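Local coordinates for protein EmGH1 (Erythrobacter marinus, PDB 5Z87) that probably hydrolyses beta-glucosides as a glycoside hydrolase family 3 enzyme, removing glucose units from sugars such as cellobiose, at residues A99-M111 with P389-R401. Sequence-based numbering, arbitrary orientation.
Sequences AGPEDNARAVMAM and PFADPALAGRLAR
Pro-393 is the knob of this contact, its ring set among Glu-102, Ala-105, Arg-106 and Met-109 of the opposing helix. Ring atom CG lies 3.7 Å from Arg-106 CG, and the methyl of Ala-105 packs against the residue, its CB 3.5 Å from Pro-393 CA. Met-109 SD comes up to the ring at CG and CD, 3.8 Å from Pro-393 CG; with its CG anti to the carbonyl carbon (chi1 -77°), that same CG also rests 3.9 Å from Phe-390 CB and near the Ala-391 methyl. At the other end Pro-101 lays CB 3.3 Å from the carbonyl O of Ala-396 and presses CG tightly on Ala-400 CB. Glu-102 sets CG 3.2 Å from Pro-393 O and, bent at chi2, passes over the bare backbone of Gly-397, OE2 3.8 Å from its CA. Shortened to an alanine, this position would probably leave the Gly-397 backbone and the Pro-393 carbonyl less covered. The axes of helix 101-111 and helix 393-399 run roughly antiparallel (151°), joining the N-terminal, TIM-barrel-type domain to a short helix that also leans on helix 155-171. Arg-106 forms a salt bridge with Asp-103 of its own helix. With no hydrogen bond or salt bridge between the segments, shape and largely apolar packing hold this surface contact.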
# COMPACT_ATOMS: atom_id res chain seq x y z
N ALA A 99 -41.73 0.73 0.34
CA ALA A 99 -42.87 1.54 0.77
C ALA A 99 -42.51 3.02 0.85
O ALA A 99 -41.40 3.39 1.24
CB ALA A 99 -43.39 1.06 2.13
N GLY A 100 -43.50 3.86 0.49
CA GLY A 100 -43.39 5.28 0.70
C GLY A 100 -43.50 5.65 2.16
O GLY A 100 -43.73 4.80 3.03
N PRO A 101 -43.37 6.95 2.45
CA PRO A 101 -43.30 7.40 3.85
C PRO A 101 -44.48 6.97 4.73
O PRO A 101 -44.25 6.41 5.81
CB PRO A 101 -43.22 8.93 3.72
CG PRO A 101 -42.73 9.17 2.34
CD PRO A 101 -43.23 8.07 1.49
N GLU A 102 -45.72 7.22 4.31
CA GLU A 102 -46.85 6.86 5.18
C GLU A 102 -46.97 5.35 5.33
O GLU A 102 -47.18 4.86 6.44
CB GLU A 102 -48.16 7.44 4.65
CG GLU A 102 -48.20 8.94 4.56
CD GLU A 102 -47.80 9.43 3.17
OE1 GLU A 102 -46.87 8.84 2.56
OE2 GLU A 102 -48.44 10.40 2.68
N ASP A 103 -46.86 4.61 4.22
CA ASP A 103 -46.91 3.16 4.30
C ASP A 103 -45.73 2.60 5.08
O ASP A 103 -45.87 1.59 5.79
CB ASP A 103 -46.94 2.55 2.89
CG ASP A 103 -48.13 3.03 2.08
OD1 ASP A 103 -49.15 3.43 2.69
OD2 ASP A 103 -48.05 3.01 0.84
N ASN A 104 -44.56 3.22 4.96
CA ASN A 104 -43.40 2.84 5.75
C ASN A 104 -43.74 2.93 7.23
O ASN A 104 -43.63 1.94 7.96
CB ASN A 104 -42.23 3.77 5.37
CG ASN A 104 -40.87 3.33 5.89
OD1 ASN A 104 -39.85 3.86 5.44
ND2 ASN A 104 -40.82 2.41 6.86
N ALA A 105 -44.19 4.10 7.67
CA ALA A 105 -44.53 4.31 9.07
C ALA A 105 -45.58 3.31 9.56
O ALA A 105 -45.48 2.79 10.68
CB ALA A 105 -45.03 5.74 9.26
N ARG A 106 -46.59 3.03 8.74
CA ARG A 106 -47.63 2.10 9.18
C ARG A 106 -47.10 0.68 9.24
O ARG A 106 -47.46 -0.07 10.16
CB ARG A 106 -48.85 2.19 8.26
CG ARG A 106 -49.70 3.45 8.51
CD ARG A 106 -51.00 3.46 7.68
NE ARG A 106 -50.76 3.67 6.26
CZ ARG A 106 -50.79 4.87 5.66
NH1 ARG A 106 -51.07 5.95 6.37
NH2 ARG A 106 -50.53 4.97 4.36
N ALA A 107 -46.25 0.29 8.29
CA ALA A 107 -45.75 -1.08 8.30
C ALA A 107 -44.84 -1.33 9.50
O ALA A 107 -44.81 -2.45 10.03
CB ALA A 107 -45.03 -1.40 6.98
N VAL A 108 -44.12 -0.30 9.96
CA VAL A 108 -43.29 -0.47 11.15
C VAL A 108 -44.15 -0.55 12.40
O VAL A 108 -43.87 -1.33 13.32
CB VAL A 108 -42.26 0.67 11.24
CG1 VAL A 108 -41.50 0.60 12.54
CG2 VAL A 108 -41.29 0.62 10.07
N MET A 109 -45.21 0.27 12.47
CA MET A 109 -46.12 0.20 13.60
C MET A 109 -46.69 -1.20 13.76
O MET A 109 -46.58 -1.81 14.83
CB MET A 109 -47.24 1.22 13.43
CG MET A 109 -46.78 2.62 13.76
SD MET A 109 -47.78 3.81 12.88
CE MET A 109 -49.25 3.87 13.92
N ALA A 110 -47.22 -1.76 12.68
CA ALA A 110 -47.74 -3.12 12.72
C ALA A 110 -46.68 -4.11 13.20
O ALA A 110 -46.97 -4.98 14.03
CB ALA A 110 -48.27 -3.52 11.34
N MET A 111 -45.45 -3.99 12.69
CA MET A 111 -44.39 -4.92 13.08
C MET A 111 -43.99 -4.73 14.53
O MET A 111 -43.78 -5.70 15.26
CB MET A 111 -43.16 -4.76 12.18
CG MET A 111 -42.00 -5.72 12.49
SD MET A 111 -40.33 -5.03 12.13
CE MET A 111 -40.14 -3.96 13.56
N PRO A 389 -44.70 6.61 20.61
CA PRO A 389 -45.24 5.86 19.47
C PRO A 389 -44.15 5.34 18.54
O PRO A 389 -43.04 5.86 18.47
CB PRO A 389 -46.12 6.91 18.76
CG PRO A 389 -46.46 7.89 19.81
CD PRO A 389 -45.29 7.95 20.73
N PHE A 390 -44.49 4.28 17.80
CA PHE A 390 -43.49 3.64 16.96
C PHE A 390 -43.10 4.50 15.76
O PHE A 390 -41.94 4.45 15.32
CB PHE A 390 -44.02 2.29 16.48
CG PHE A 390 -44.42 1.37 17.59
CD1 PHE A 390 -43.62 1.21 18.71
CD2 PHE A 390 -45.62 0.66 17.51
CE1 PHE A 390 -44.00 0.36 19.74
CE2 PHE A 390 -46.00 -0.19 18.53
CZ PHE A 390 -45.19 -0.35 19.65
N ALA A 391 -44.02 5.30 15.24
CA ALA A 391 -43.85 6.06 14.01
C ALA A 391 -44.98 7.09 13.94
O ALA A 391 -45.78 7.21 14.87
CB ALA A 391 -43.83 5.14 12.79
N ASP A 392 -45.05 7.82 12.82
CA ASP A 392 -46.00 8.93 12.66
C ASP A 392 -46.29 9.07 11.18
O ASP A 392 -45.67 9.89 10.48
CB ASP A 392 -45.45 10.24 13.22
CG ASP A 392 -46.50 11.35 13.25
OD1 ASP A 392 -47.52 11.26 12.53
OD2 ASP A 392 -46.31 12.33 14.00
N PRO A 393 -47.27 8.32 10.67
CA PRO A 393 -47.46 8.28 9.21
C PRO A 393 -47.72 9.63 8.57
O PRO A 393 -47.24 9.89 7.46
CB PRO A 393 -48.66 7.33 9.05
CG PRO A 393 -48.58 6.45 10.27
CD PRO A 393 -48.09 7.33 11.38
N ALA A 394 -48.45 10.53 9.24
CA ALA A 394 -48.85 11.77 8.58
C ALA A 394 -47.70 12.77 8.56
O ALA A 394 -47.50 13.46 7.55
CB ALA A 394 -50.08 12.37 9.26
N LEU A 395 -46.95 12.87 9.65
CA LEU A 395 -45.73 13.67 9.64
C LEU A 395 -44.73 13.13 8.62
O LEU A 395 -44.09 13.90 7.90
CB LEU A 395 -45.10 13.70 11.03
CG LEU A 395 -43.78 14.46 11.10
CD1 LEU A 395 -44.01 15.93 10.73
CD2 LEU A 395 -43.12 14.32 12.49
N ALA A 396 -44.57 11.81 8.56
CA ALA A 396 -43.69 11.20 7.57
C ALA A 396 -44.04 11.67 6.16
O ALA A 396 -43.15 11.84 5.32
CB ALA A 396 -43.77 9.67 7.65
N GLY A 397 -45.33 11.88 5.89
CA GLY A 397 -45.74 12.36 4.57
C GLY A 397 -45.43 13.83 4.36
O GLY A 397 -45.09 14.24 3.24
N ARG A 398 -45.53 14.63 5.41
CA ARG A 398 -45.22 16.04 5.26
C ARG A 398 -43.72 16.30 5.12
O ARG A 398 -43.32 17.21 4.39
CB ARG A 398 -45.79 16.81 6.44
CG ARG A 398 -47.31 16.73 6.51
CD ARG A 398 -47.87 17.78 7.46
NE ARG A 398 -47.41 17.60 8.84
CZ ARG A 398 -47.89 16.68 9.66
NH1 ARG A 398 -48.84 15.84 9.25
NH2 ARG A 398 -47.43 16.59 10.90
N LEU A 399 -42.89 15.51 5.80
CA LEU A 399 -41.44 15.76 5.81
C LEU A 399 -40.76 15.30 4.53
O LEU A 399 -39.86 15.98 4.03
CB LEU A 399 -40.79 15.06 7.00
CG LEU A 399 -41.14 15.58 8.38
CD1 LEU A 399 -40.48 14.70 9.43
CD2 LEU A 399 -40.72 17.03 8.54
N ALA A 400 -41.16 14.14 4.02
CA ALA A 400 -40.48 13.53 2.89
C ALA A 400 -40.39 14.47 1.70
O ALA A 400 -41.42 14.86 1.12
CB ALA A 400 -41.19 12.24 2.51
N ARG A 401 -39.16 14.83 1.33
CA ARG A 401 -38.89 15.67 0.16
C ARG A 401 -39.69 16.96 0.22
O ARG A 401 -40.15 17.49 -0.80
CB ARG A 401 -39.14 14.91 -1.14
CG ARG A 401 -38.15 13.78 -1.38
CD ARG A 401 -38.21 13.29 -2.82
NE ARG A 401 -37.73 14.31 -3.73
CZ ARG A 401 -38.25 14.56 -4.93
NH1 ARG A 401 -39.30 13.88 -5.35
NH2 ARG A 401 -37.72 15.52 -5.68